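Local structure of FMN-dependent nitronate monooxygenase (Shewanella oneidensis, 5LSM) at residues 69-74 / 295-300; 94-99 / 280-285; 111-116 / 129-134. The protein probably catalyses the FMN-dependent oxidation of propionate 3-nitronate with molecular oxygen, giving 3-oxopropanoate, nitrate and nitrite. All coordinates share one frame; numbering follows the deposited sequence.

Contact 1 of 3, residues 69-74 / 295-300; sequences NFFCHR and PDFPLA. With FMN (flavin mononucleotide), chain I.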
loop_
_atom_site.group_PDB
_atom_site.type_symbol
_atom_site.label_atom_id
_atom_site.label_comp_id
_atom_site.label_asym_id
_atom_site.label_seq_id
_atom_site.Cartn_x
_atom_site.Cartn_y
_atom_site.Cartn_z
ATOM N N ASN A 69 17.191 1.219 -19.032
ATOM C CA ASN A 69 16.133 2.016 -18.404
ATOM C C ASN A 69 16.393 3.508 -18.561
ATOM O O ASN A 69 17.523 3.962 -18.340
ATOM C CB ASN A 69 16.040 1.673 -16.916
ATOM C CG ASN A 69 14.963 2.456 -16.210
ATOM O OD1 ASN A 69 15.240 3.478 -15.566
ATOM N ND2 ASN A 69 13.710 2.051 -16.415
ATOM N N PHE A 70 15.337 4.264 -18.875
ATOM C CA PHE A 70 15.422 5.712 -19.026
ATOM C C PHE A 70 14.244 6.437 -18.388
ATOM O O PHE A 70 13.141 5.887 -18.291
ATOM C CB PHE A 70 15.464 6.088 -20.507
ATOM C CG PHE A 70 16.742 5.739 -21.174
ATOM C CD1 PHE A 70 16.906 4.500 -21.780
ATOM C CD2 PHE A 70 17.799 6.635 -21.176
ATOM C CE1 PHE A 70 18.100 4.170 -22.399
ATOM C CE2 PHE A 70 18.996 6.311 -21.797
ATOM C CZ PHE A 70 19.149 5.070 -22.400
ATOM N N PHE A 71 14.481 7.701 -18.029
ATOM C CA PHE A 71 13.422 8.618 -17.628
ATOM C C PHE A 71 12.946 9.377 -18.828
ATOM O O PHE A 71 13.761 9.963 -19.533
ATOM C CB PHE A 71 13.935 9.650 -16.625
ATOM C CG PHE A 71 14.261 9.093 -15.292
ATOM C CD1 PHE A 71 13.914 7.787 -14.949
ATOM C CD2 PHE A 71 14.881 9.886 -14.352
ATOM C CE1 PHE A 71 14.219 7.283 -13.695
ATOM C CE2 PHE A 71 15.165 9.393 -13.088
ATOM C CZ PHE A 71 14.838 8.091 -12.765
ATOM N N CYS A 72 11.628 9.479 -18.981
ATOM C CA CYS A 72 11.039 10.350 -20.001
ATOM C C CYS A 72 9.967 11.260 -19.373
ATOM O O CYS A 72 8.780 11.190 -19.689
ATOM C CB CYS A 72 10.446 9.513 -21.123
ATOM S SG CYS A 72 9.230 8.351 -20.512
ATOM N N HIS A 73 10.425 12.083 -18.446
ATOM C CA HIS A 73 9.609 13.094 -17.805
ATOM C C HIS A 73 9.644 14.367 -18.650
ATOM O O HIS A 73 10.555 14.565 -19.467
ATOM C CB HIS A 73 10.161 13.403 -16.409
ATOM C CG HIS A 73 11.592 13.862 -16.409
ATOM N ND1 HIS A 73 12.655 13.000 -16.590
ATOM C CD2 HIS A 73 12.135 15.088 -16.218
ATOM C CE1 HIS A 73 13.787 13.680 -16.545
ATOM N NE2 HIS A 73 13.498 14.946 -16.299
ATOM N N ARG A 74 8.677 15.244 -18.411
ATOM C CA ARG A 74 8.738 16.586 -18.931
ATOM C C ARG A 74 9.729 17.392 -18.100
ATOM O O ARG A 74 9.746 17.295 -16.874
ATOM C CB ARG A 74 7.355 17.220 -18.907
ATOM C CG ARG A 74 6.287 16.366 -19.587
ATOM C CD ARG A 74 5.253 17.217 -20.310
ATOM N NE ARG A 74 4.389 17.956 -19.387
ATOM C CZ ARG A 74 3.398 17.416 -18.680
ATOM N NH1 ARG A 74 3.135 16.113 -18.756
ATOM N NH2 ARG A 74 2.663 18.184 -17.884
ATOM N N PRO A 295 11.482 22.497 -5.459
ATOM C CA PRO A 295 11.354 22.702 -6.893
ATOM C C PRO A 295 11.020 21.434 -7.683
ATOM O O PRO A 295 11.299 20.309 -7.242
ATOM C CB PRO A 295 12.731 23.248 -7.308
ATOM C CG PRO A 295 13.634 23.004 -6.153
ATOM C CD PRO A 295 12.777 22.977 -4.942
ATOM N N ASP A 296 10.506 21.639 -8.889
ATOM C CA ASP A 296 10.141 20.542 -9.759
ATOM C C ASP A 296 11.334 19.644 -10.082
ATOM O O ASP A 296 12.476 20.084 -10.092
ATOM C CB ASP A 296 9.516 21.069 -11.044
ATOM C CG ASP A 296 8.164 21.705 -10.814
ATOM O OD1 ASP A 296 7.534 21.400 -9.779
ATOM O OD2 ASP A 296 7.735 22.505 -11.677
ATOM N N PHE A 297 11.033 18.360 -10.235
ATOM C CA PHE A 297 11.971 17.335 -10.661
ATOM C C PHE A 297 12.613 17.666 -12.022
ATOM O O PHE A 297 11.901 17.993 -12.969
ATOM C CB PHE A 297 11.195 16.012 -10.745
ATOM C CG PHE A 297 12.013 14.853 -11.170
ATOM C CD1 PHE A 297 12.813 14.186 -10.254
ATOM C CD2 PHE A 297 12.013 14.441 -12.496
ATOM C CE1 PHE A 297 13.613 13.129 -10.650
ATOM C CE2 PHE A 297 12.785 13.362 -12.901
ATOM C CZ PHE A 297 13.584 12.704 -11.972
ATOM N N PRO A 298 13.954 17.533 -12.140
ATOM C CA PRO A 298 14.911 17.046 -11.145
ATOM C C PRO A 298 15.738 18.130 -10.431
ATOM O O PRO A 298 16.863 17.858 -9.996
ATOM C CB PRO A 298 15.846 16.174 -11.985
ATOM C CG PRO A 298 15.909 16.895 -13.279
ATOM C CD PRO A 298 14.536 17.476 -13.495
ATOM N N LEU A 299 15.168 19.309 -10.230
ATOM C CA LEU A 299 15.980 20.449 -9.826
ATOM C C LEU A 299 16.477 20.348 -8.380
ATOM O O LEU A 299 17.607 20.720 -8.094
ATOM C CB LEU A 299 15.233 21.755 -10.078
ATOM C CG LEU A 299 14.899 21.935 -11.560
ATOM C CD1 LEU A 299 13.993 23.122 -11.804
ATOM C CD2 LEU A 299 16.165 22.020 -12.413
ATOM N N ALA A 300 15.710 19.689 -7.523
ATOM C CA ALA A 300 15.932 19.764 -6.077
ATOM C C ALA A 300 17.208 19.069 -5.604
ATOM O O ALA A 300 17.732 19.407 -4.545
ATOM C CB ALA A 300 14.731 19.204 -5.332
HETATM N N1 FMN I . 12.911 2.523 -11.567
HETATM C C2 FMN I . 13.286 3.063 -12.762
HETATM O O2 FMN I . 12.493 3.011 -13.736
HETATM N N3 FMN I . 14.475 3.677 -12.934
HETATM C C4 FMN I . 15.366 3.782 -11.936
HETATM O O4 FMN I . 16.458 4.357 -12.091
HETATM C C4A FMN I . 15.014 3.227 -10.615
HETATM N N5 FMN I . 15.880 3.283 -9.601
HETATM C C5A FMN I . 15.605 2.719 -8.412
HETATM C C6 FMN I . 16.574 2.799 -7.416
HETATM C C7 FMN I . 16.358 2.229 -6.178
HETATM C C7M FMN I . 17.430 2.370 -5.127
HETATM C C8 FMN I . 15.069 1.528 -5.911
HETATM C C8M FMN I . 14.827 0.915 -4.549
HETATM C C9 FMN I . 14.087 1.449 -6.909
HETATM C C9A FMN I . 14.303 2.027 -8.171
HETATM N N10 FMN I . 13.370 1.948 -9.252
HETATM C C10 FMN I . 13.710 2.561 -10.477
HETATM C "C1'" FMN I . 12.044 1.317 -9.114
HETATM C "C2'" FMN I . 12.096 -0.171 -9.418
HETATM O "O2'" FMN I . 12.086 -0.356 -10.846
HETATM C "C3'" FMN I . 10.903 -0.906 -8.789
HETATM O "O3'" FMN I . 9.696 -0.188 -9.066
HETATM C "C4'" FMN I . 10.993 -1.058 -7.270
HETATM O "O4'" FMN I . 12.328 -1.275 -6.798
HETATM C "C5'" FMN I . 10.092 -2.212 -6.858
HETATM O "O5'" FMN I . 9.970 -2.301 -5.441
HETATM P P FMN I . 11.032 -3.056 -4.496
HETATM O O1P FMN I . 11.585 -4.229 -5.273
HETATM O O2P FMN I . 10.190 -3.452 -3.311
HETATM O O3P FMN I . 12.028 -1.982 -4.233
#
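Asn69 OD1 accepts a hydrogen bond from FMN N3 at 2.7 Å, beside Phe71, whose ring touches both the flavin and Phe297. The N-H...O angle is 139°, so the bond is bent. Asn69 ND2 turns to the next group of the flavin and gives a weak bond to FMN O2 at 3.1 Å. It also bonds to Ser130 OG on the neighbouring strand, which helps fix the rotation of the amide. With CG anti to the backbone N (chi1 -180°), the amide is set against the pyrimidine end of the flavin. Phe71 has its ring edge toward FMN N3, with CE1 3.7 Å from that nitrogen. On its far side Phe71 CE2 meets Phe297 CZ at 3.8 Å, the two rings tilted obliquely. The family belongs to the TIM-barrel clan. Strand 66-71 is one of the parallel strands, and here its C-terminal end carries cofactor contacts, as is usual in such barrels. The loop 295-300, before helix 301-313, supplies Phe297, whose ring edge reaches both Phe71 and His73. Phe297 points its edge at His73 in a T-shaped pair, with planes at 74°. Phe297 CE2 stands 3.6 Å above the His73 plane, over the ring centre. The peptide before Pro298 is cis, and Pro298 CB packs over the centre of one Phe297 face. Pro298 CD also touches His73 NE2 at 3.9 Å. Phe133 and His182 extend this aromatic cluster, each meeting Phe297 edge-to-face.

Contact 2 of 3, residues 94-99 / 280-285; sequences FAEFNL and VNRFMA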
loop_
_atom_site.group_PDB
_atom_site.type_symbol
_atom_site.label_atom_id
_atom_site.label_comp_id
_atom_site.label_asym_id
_atom_site.label_seq_id
_atom_site.Cartn_x
_atom_site.Cartn_y
_atom_site.Cartn_z
ATOM N N PHE A 94 22.964 24.391 6.210
ATOM C CA PHE A 94 24.205 24.858 5.617
ATOM C C PHE A 94 25.105 25.438 6.695
ATOM O O PHE A 94 26.285 25.111 6.773
ATOM C CB PHE A 94 23.924 25.910 4.552
ATOM C CG PHE A 94 23.193 25.378 3.368
ATOM C CD1 PHE A 94 23.612 24.216 2.747
ATOM C CD2 PHE A 94 22.087 26.034 2.876
ATOM C CE1 PHE A 94 22.950 23.733 1.636
ATOM C CE2 PHE A 94 21.423 25.562 1.767
ATOM C CZ PHE A 94 21.838 24.398 1.161
ATOM N N ALA A 95 24.517 26.248 7.559
ATOM C CA ALA A 95 25.208 26.746 8.744
ATOM C C ALA A 95 25.738 25.611 9.647
ATOM O O ALA A 95 26.902 25.594 10.023
ATOM C CB ALA A 95 24.282 27.668 9.531
ATOM N N GLU A 96 24.865 24.692 10.032
ATOM C CA GLU A 96 25.264 23.592 10.908
ATOM C C GLU A 96 26.494 22.879 10.341
ATOM O O GLU A 96 27.518 22.774 11.001
ATOM C CB GLU A 96 24.095 22.623 11.101
ATOM C CG GLU A 96 24.466 21.321 11.792
ATOM C CD GLU A 96 23.264 20.458 12.096
ATOM O OE1 GLU A 96 22.143 20.864 11.722
ATOM O OE2 GLU A 96 23.442 19.381 12.716
ATOM N N PHE A 97 26.437 22.551 9.065
ATOM C CA PHE A 97 27.466 21.740 8.422
ATOM C C PHE A 97 28.569 22.580 7.750
ATOM O O PHE A 97 29.442 22.027 7.072
ATOM C CB PHE A 97 26.814 20.808 7.379
ATOM C CG PHE A 97 26.059 19.663 7.983
ATOM C CD1 PHE A 97 24.708 19.788 8.296
ATOM C CD2 PHE A 97 26.685 18.444 8.209
ATOM C CE1 PHE A 97 24.007 18.731 8.852
ATOM C CE2 PHE A 97 25.993 17.389 8.783
ATOM C CZ PHE A 97 24.652 17.536 9.105
ATOM N N ASN A 98 28.513 23.903 7.908
ATOM C CA ASN A 98 29.541 24.799 7.369
ATOM C C ASN A 98 29.736 24.621 5.861
ATOM O O ASN A 98 30.849 24.417 5.386
ATOM C CB ASN A 98 30.869 24.585 8.101
ATOM C CG ASN A 98 31.767 25.823 8.083
ATOM O OD1 ASN A 98 31.488 26.823 7.415
ATOM N ND2 ASN A 98 32.857 25.751 8.827
ATOM N N LEU A 99 28.643 24.716 5.113
ATOM C CA LEU A 99 28.677 24.496 3.674
ATOM C C LEU A 99 28.319 25.757 2.940
ATOM O O LEU A 99 27.338 26.415 3.274
ATOM C CB LEU A 99 27.697 23.400 3.281
ATOM C CG LEU A 99 28.180 22.003 3.628
ATOM C CD1 LEU A 99 26.995 21.062 3.754
ATOM C CD2 LEU A 99 29.180 21.511 2.587
ATOM N N VAL A 280 13.278 6.510 6.376
ATOM C CA VAL A 280 12.961 7.830 6.942
ATOM C C VAL A 280 14.172 8.334 7.698
ATOM O O VAL A 280 14.724 7.610 8.524
ATOM C CB VAL A 280 11.730 7.788 7.890
ATOM C CG1 VAL A 280 11.656 9.036 8.766
ATOM C CG2 VAL A 280 10.440 7.632 7.087
ATOM N N ASN A 281 14.605 9.554 7.369
ATOM C CA ASN A 281 15.737 10.184 8.036
ATOM C C ASN A 281 15.398 11.580 8.595
ATOM O O ASN A 281 14.237 12.012 8.546
ATOM C CB ASN A 281 16.976 10.211 7.116
ATOM C CG ASN A 281 16.719 10.865 5.751
ATOM O OD1 ASN A 281 15.938 11.776 5.613
ATOM N ND2 ASN A 281 17.465 10.438 4.763
ATOM N N ARG A 282 16.382 12.233 9.216
ATOM C CA ARG A 282 16.160 13.509 9.901
ATOM C C ARG A 282 15.589 14.537 8.930
ATOM O O ARG A 282 14.629 15.259 9.252
ATOM C CB ARG A 282 17.483 14.031 10.496
ATOM C CG ARG A 282 17.397 15.399 11.184
ATOM C CD ARG A 282 18.793 15.937 11.484
ATOM N NE ARG A 282 18.803 17.350 11.860
ATOM C CZ ARG A 282 19.898 18.118 11.867
ATOM N NH1 ARG A 282 21.077 17.611 11.524
ATOM N NH2 ARG A 282 19.811 19.412 12.178
ATOM N N PHE A 283 16.201 14.614 7.751
ATOM C CA PHE A 283 15.806 15.597 6.751
ATOM C C PHE A 283 14.310 15.414 6.421
ATOM O O PHE A 283 13.535 16.368 6.486
ATOM C CB PHE A 283 16.709 15.470 5.508
ATOM C CG PHE A 283 16.479 16.527 4.458
ATOM C CD1 PHE A 283 16.290 17.861 4.805
ATOM C CD2 PHE A 283 16.485 16.189 3.119
ATOM C CE1 PHE A 283 16.080 18.824 3.836
ATOM C CE2 PHE A 283 16.249 17.139 2.149
ATOM C CZ PHE A 283 16.045 18.458 2.507
ATOM N N MET A 284 13.879 14.167 6.239
ATOM C CA MET A 284 12.478 13.905 5.930
ATOM C C MET A 284 11.579 14.215 7.124
ATOM O O MET A 284 10.505 14.806 6.955
ATOM C CB MET A 284 12.268 12.464 5.493
ATOM C CG MET A 284 12.995 12.061 4.218
ATOM S SD MET A 284 13.021 10.263 4.077
ATOM C CE MET A 284 14.643 9.992 3.358
ATOM N N ALA A 285 12.005 13.822 8.323
ATOM C CA ALA A 285 11.213 14.078 9.527
ATOM C C ALA A 285 11.042 15.583 9.820
ATOM O O ALA A 285 9.970 16.006 10.247
ATOM C CB ALA A 285 11.813 13.370 10.720
#
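Arg282 has the most surface buried here and ends on the carboxylate of Glu96. The two side chains come from opposite directions. Arg282 NH2 donates to Glu96 OE1 at 2.8 Å, with a nearly straight angle of 164°. This bond uses the syn lone pair of OE1 and lies close to the guanidinium plane. Arg282 NH1 donates to Glu96 OE2 at 3.2 Å and is the less well aligned of the two. The carboxylate and guanidinium planes are 45° apart, so this end-on, two-nitrogen salt bridge is twisted. Both chains are extended, each with CG anti to the backbone N (chi1 170° for Glu96), and this lets them meet between the two helices. Arg282 NE makes a further salt bridge to Glu286, one turn on in its own helix. The contact is on the surface, away from the FMN site. Arg282 sits in the first turn of helix 282-287. The N-cap there is Asn281, whose OD1 takes the bond from Met284 N at 3.2 Å. On the other side of the salt bridge, the segment 94-99 carries a Schellman motif, with Asn98 at positive phi, after the last turn of the helix. Phe97 is the third partner. It presents its ring edge to the guanidinium, with CE1 4.1 Å from Arg282 NH1. Its ring also meets Phe319, and its side chain packs on Ala311 of helix 301-313.

Contact 3 of 3, residues 111-116 / 129-134; sequences TPYSKA and VSFHFG. With FMN (flavin mononucleotide), chain I.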
loop_
_atom_site.group_PDB
_atom_site.type_symbol
_atom_site.label_atom_id
_atom_site.label_comp_id
_atom_site.label_asym_id
_atom_site.label_seq_id
_atom_site.Cartn_x
_atom_site.Cartn_y
_atom_site.Cartn_z
ATOM N N THR A 111 17.763 15.056 -17.268
ATOM C CA THR A 111 17.638 15.009 -18.744
ATOM C C THR A 111 16.867 13.807 -19.353
ATOM O O THR A 111 17.307 12.657 -19.255
ATOM C CB THR A 111 19.009 15.196 -19.428
ATOM O OG1 THR A 111 18.806 15.590 -20.778
ATOM C CG2 THR A 111 19.864 13.905 -19.399
ATOM N N PRO A 112 15.703 14.071 -19.979
ATOM C CA PRO A 112 14.910 12.935 -20.474
ATOM C C PRO A 112 15.483 12.262 -21.716
ATOM O O PRO A 112 16.308 12.837 -22.416
ATOM C CB PRO A 112 13.538 13.550 -20.783
ATOM C CG PRO A 112 13.774 15.010 -20.881
ATOM C CD PRO A 112 14.913 15.311 -19.947
ATOM N N TYR A 113 15.064 11.024 -21.944
ATOM C CA TYR A 113 15.431 10.276 -23.149
ATOM C C TYR A 113 15.212 11.130 -24.405
ATOM O O TYR A 113 14.157 11.735 -24.576
ATOM C CB TYR A 113 14.633 8.972 -23.215
ATOM C CG TYR A 113 14.908 8.141 -24.434
ATOM C CD1 TYR A 113 16.065 7.386 -24.541
ATOM C CD2 TYR A 113 13.968 8.053 -25.455
ATOM C CE1 TYR A 113 16.316 6.628 -25.669
ATOM C CE2 TYR A 113 14.215 7.319 -26.587
ATOM C CZ TYR A 113 15.380 6.602 -26.691
ATOM O OH TYR A 113 15.603 5.896 -27.844
ATOM N N SER A 114 16.258 11.228 -25.225
ATOM C CA SER A 114 16.253 12.063 -26.435
ATOM C C SER A 114 16.868 11.318 -27.630
ATOM O O SER A 114 17.360 10.197 -27.491
ATOM C CB SER A 114 17.045 13.342 -26.178
ATOM O OG SER A 114 18.397 13.034 -25.897
ATOM N N LYS A 115 16.854 11.962 -28.793
ATOM C CA LYS A 115 17.599 11.493 -29.958
ATOM C C LYS A 115 19.057 11.174 -29.615
ATOM O O LYS A 115 19.637 10.232 -30.153
ATOM C CB LYS A 115 17.540 12.535 -31.082
ATOM C CG LYS A 115 17.781 11.974 -32.480
ATOM C CD LYS A 115 16.541 11.269 -33.022
ATOM C CE LYS A 115 16.715 10.822 -34.472
ATOM N NZ LYS A 115 17.876 9.908 -34.654
ATOM N N ALA A 116 19.636 11.940 -28.701
ATOM C CA ALA A 116 21.036 11.740 -28.293
ATOM C C ALA A 116 21.297 10.362 -27.691
ATOM O O ALA A 116 22.306 9.729 -27.996
ATOM C CB ALA A 116 21.449 12.818 -27.305
ATOM N N VAL A 129 13.736 -2.076 -23.629
ATOM C CA VAL A 129 13.903 -0.702 -23.221
ATOM C C VAL A 129 12.727 -0.337 -22.287
ATOM O O VAL A 129 11.545 -0.479 -22.645
ATOM C CB VAL A 129 13.854 0.224 -24.450
ATOM C CG1 VAL A 129 13.886 1.687 -24.033
ATOM C CG2 VAL A 129 14.990 -0.088 -25.408
ATOM N N SER A 130 13.054 0.082 -21.076
ATOM C CA SER A 130 12.043 0.370 -20.097
ATOM C C SER A 130 12.083 1.861 -19.870
ATOM O O SER A 130 13.128 2.483 -20.023
ATOM C CB SER A 130 12.300 -0.403 -18.791
ATOM O OG SER A 130 13.610 -0.145 -18.296
ATOM N N PHE A 131 10.935 2.432 -19.522
ATOM C CA PHE A 131 10.830 3.860 -19.272
ATOM C C PHE A 131 10.169 4.064 -17.928
ATOM O O PHE A 131 9.297 3.289 -17.549
ATOM C CB PHE A 131 10.007 4.549 -20.374
ATOM C CG PHE A 131 10.744 4.698 -21.658
ATOM C CD1 PHE A 131 11.814 5.568 -21.751
ATOM C CD2 PHE A 131 10.439 3.904 -22.740
ATOM C CE1 PHE A 131 12.545 5.668 -22.916
ATOM C CE2 PHE A 131 11.144 4.030 -23.923
ATOM C CZ PHE A 131 12.197 4.915 -24.010
ATOM N N HIS A 132 10.643 5.070 -17.194
ATOM C CA HIS A 132 9.949 5.607 -16.018
ATOM C C HIS A 132 9.294 6.975 -16.329
ATOM O O HIS A 132 9.880 7.818 -17.025
ATOM C CB HIS A 132 10.956 5.765 -14.877
ATOM C CG HIS A 132 10.440 5.342 -13.543
ATOM N ND1 HIS A 132 9.870 4.110 -13.323
ATOM C CD2 HIS A 132 10.477 5.959 -12.339
ATOM C CE1 HIS A 132 9.566 3.988 -12.045
ATOM N NE2 HIS A 132 9.906 5.105 -11.428
ATOM N N PHE A 133 8.119 7.196 -15.751
ATOM C CA PHE A 133 7.304 8.395 -15.993
ATOM C C PHE A 133 6.707 8.405 -17.407
ATOM O O PHE A 133 6.739 9.427 -18.085
ATOM C CB PHE A 133 8.090 9.713 -15.749
ATOM C CG PHE A 133 8.977 9.693 -14.537
ATOM C CD1 PHE A 133 8.469 9.389 -13.295
ATOM C CD2 PHE A 133 10.322 9.999 -14.644
ATOM C CE1 PHE A 133 9.296 9.339 -12.183
ATOM C CE2 PHE A 133 11.158 9.928 -13.545
ATOM C CZ PHE A 133 10.635 9.620 -12.303
ATOM N N GLY A 134 6.149 7.278 -17.836
ATOM C CA GLY A 134 5.388 7.204 -19.099
ATOM C C GLY A 134 6.205 6.735 -20.305
ATOM O O GLY A 134 6.936 5.759 -20.240
HETATM N N1 FMN I . 12.911 2.523 -11.567
HETATM C C2 FMN I . 13.286 3.063 -12.762
HETATM O O2 FMN I . 12.493 3.011 -13.736
HETATM N N3 FMN I . 14.475 3.677 -12.934
HETATM C C4 FMN I . 15.366 3.782 -11.936
HETATM O O4 FMN I . 16.458 4.357 -12.091
HETATM C C4A FMN I . 15.014 3.227 -10.615
HETATM N N5 FMN I . 15.880 3.283 -9.601
HETATM C C5A FMN I . 15.605 2.719 -8.412
HETATM C C6 FMN I . 16.574 2.799 -7.416
HETATM C C7 FMN I . 16.358 2.229 -6.178
HETATM C C7M FMN I . 17.430 2.370 -5.127
HETATM C C8 FMN I . 15.069 1.528 -5.911
HETATM C C8M FMN I . 14.827 0.915 -4.549
HETATM C C9 FMN I . 14.087 1.449 -6.909
HETATM C C9A FMN I . 14.303 2.027 -8.171
HETATM N N10 FMN I . 13.370 1.948 -9.252
HETATM C C10 FMN I . 13.710 2.561 -10.477
HETATM C "C1'" FMN I . 12.044 1.317 -9.114
HETATM C "C2'" FMN I . 12.096 -0.171 -9.418
HETATM O "O2'" FMN I . 12.086 -0.356 -10.846
HETATM C "C3'" FMN I . 10.903 -0.906 -8.789
HETATM O "O3'" FMN I . 9.696 -0.188 -9.066
HETATM C "C4'" FMN I . 10.993 -1.058 -7.270
HETATM O "O4'" FMN I . 12.328 -1.275 -6.798
HETATM C "C5'" FMN I . 10.092 -2.212 -6.858
HETATM O "O5'" FMN I . 9.970 -2.301 -5.441
HETATM P P FMN I . 11.032 -3.056 -4.496
HETATM O O1P FMN I . 11.585 -4.229 -5.273
HETATM O O2P FMN I . 10.190 -3.452 -3.311
HETATM O O3P FMN I . 12.028 -1.982 -4.233
#
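Tyr113 and Phe131 make the aromatic contact between the two segments. Phe131 turns its edge to one face of Tyr113, and the planes lie at 65°. Phe131 CE1 comes to 3.7 Å from Tyr113 CG. Phe131 CZ stands 3.9 Å above the Tyr113 plane, nearer the rim than the centre. The start of the Phe131 side chain does not aim at Tyr113, but with CG anti to the carbonyl carbon (chi1 -75°) the ring comes round to it. Apolar neighbours pack against the pair. Ile144 of helix 138-145 touches both side chains, and Phe70 of the next strand meets both too. Polar contacts lie within the segments or beyond them. Ser114 is the N-cap of helix 115-124, and its OG takes a weak bond from Ala116 N at 3.3 Å. Ser130 OG is hydrogen-bonded to Asn67 OD1 on the adjacent strand. Flavin contacts come from His132, next in sequence to Phe131. FMN O2 lies over a face of the imidazole, 2.9 Å from His132 ND1, and FMN C2 is 3.6 Å above the ring plane toward its rim. His132 NE2 is hydrogen-bonded to His182 O, so the far nitrogen of the imidazole is held as well. Phe133 in turn lays one ring face against His132 CD2. Strand 128-132 thus sends Phe131 toward the surrounding helices and His132 to the cofactor. This alternation suits a strand of a TIM barrel, with FMN bound at the C-terminal ends of its strands.

How the contacts relate
From the N terminus, the chain first enters contact 1 at strand 66-71, then contact 2 at helix 91-97. It next passes the unmodelled residues 103-109 and reaches contact 3 at 111-116. Contact 3 closes first, after 12 intervening residues, when strand 128-132 follows helix 115-124. Contact 2 closes at helix 282-287 and contact 1 at 295-300. The three loops are therefore nested and none cross. Contacts 1 and 3 touch, share neighbouring strands of the parallel sheet and both reach FMN; Phe70 O and His132 N probably hydrogen-bond between them. Contact 2 ties two peripheral helices together, about 23 Å from contact 1 between centres.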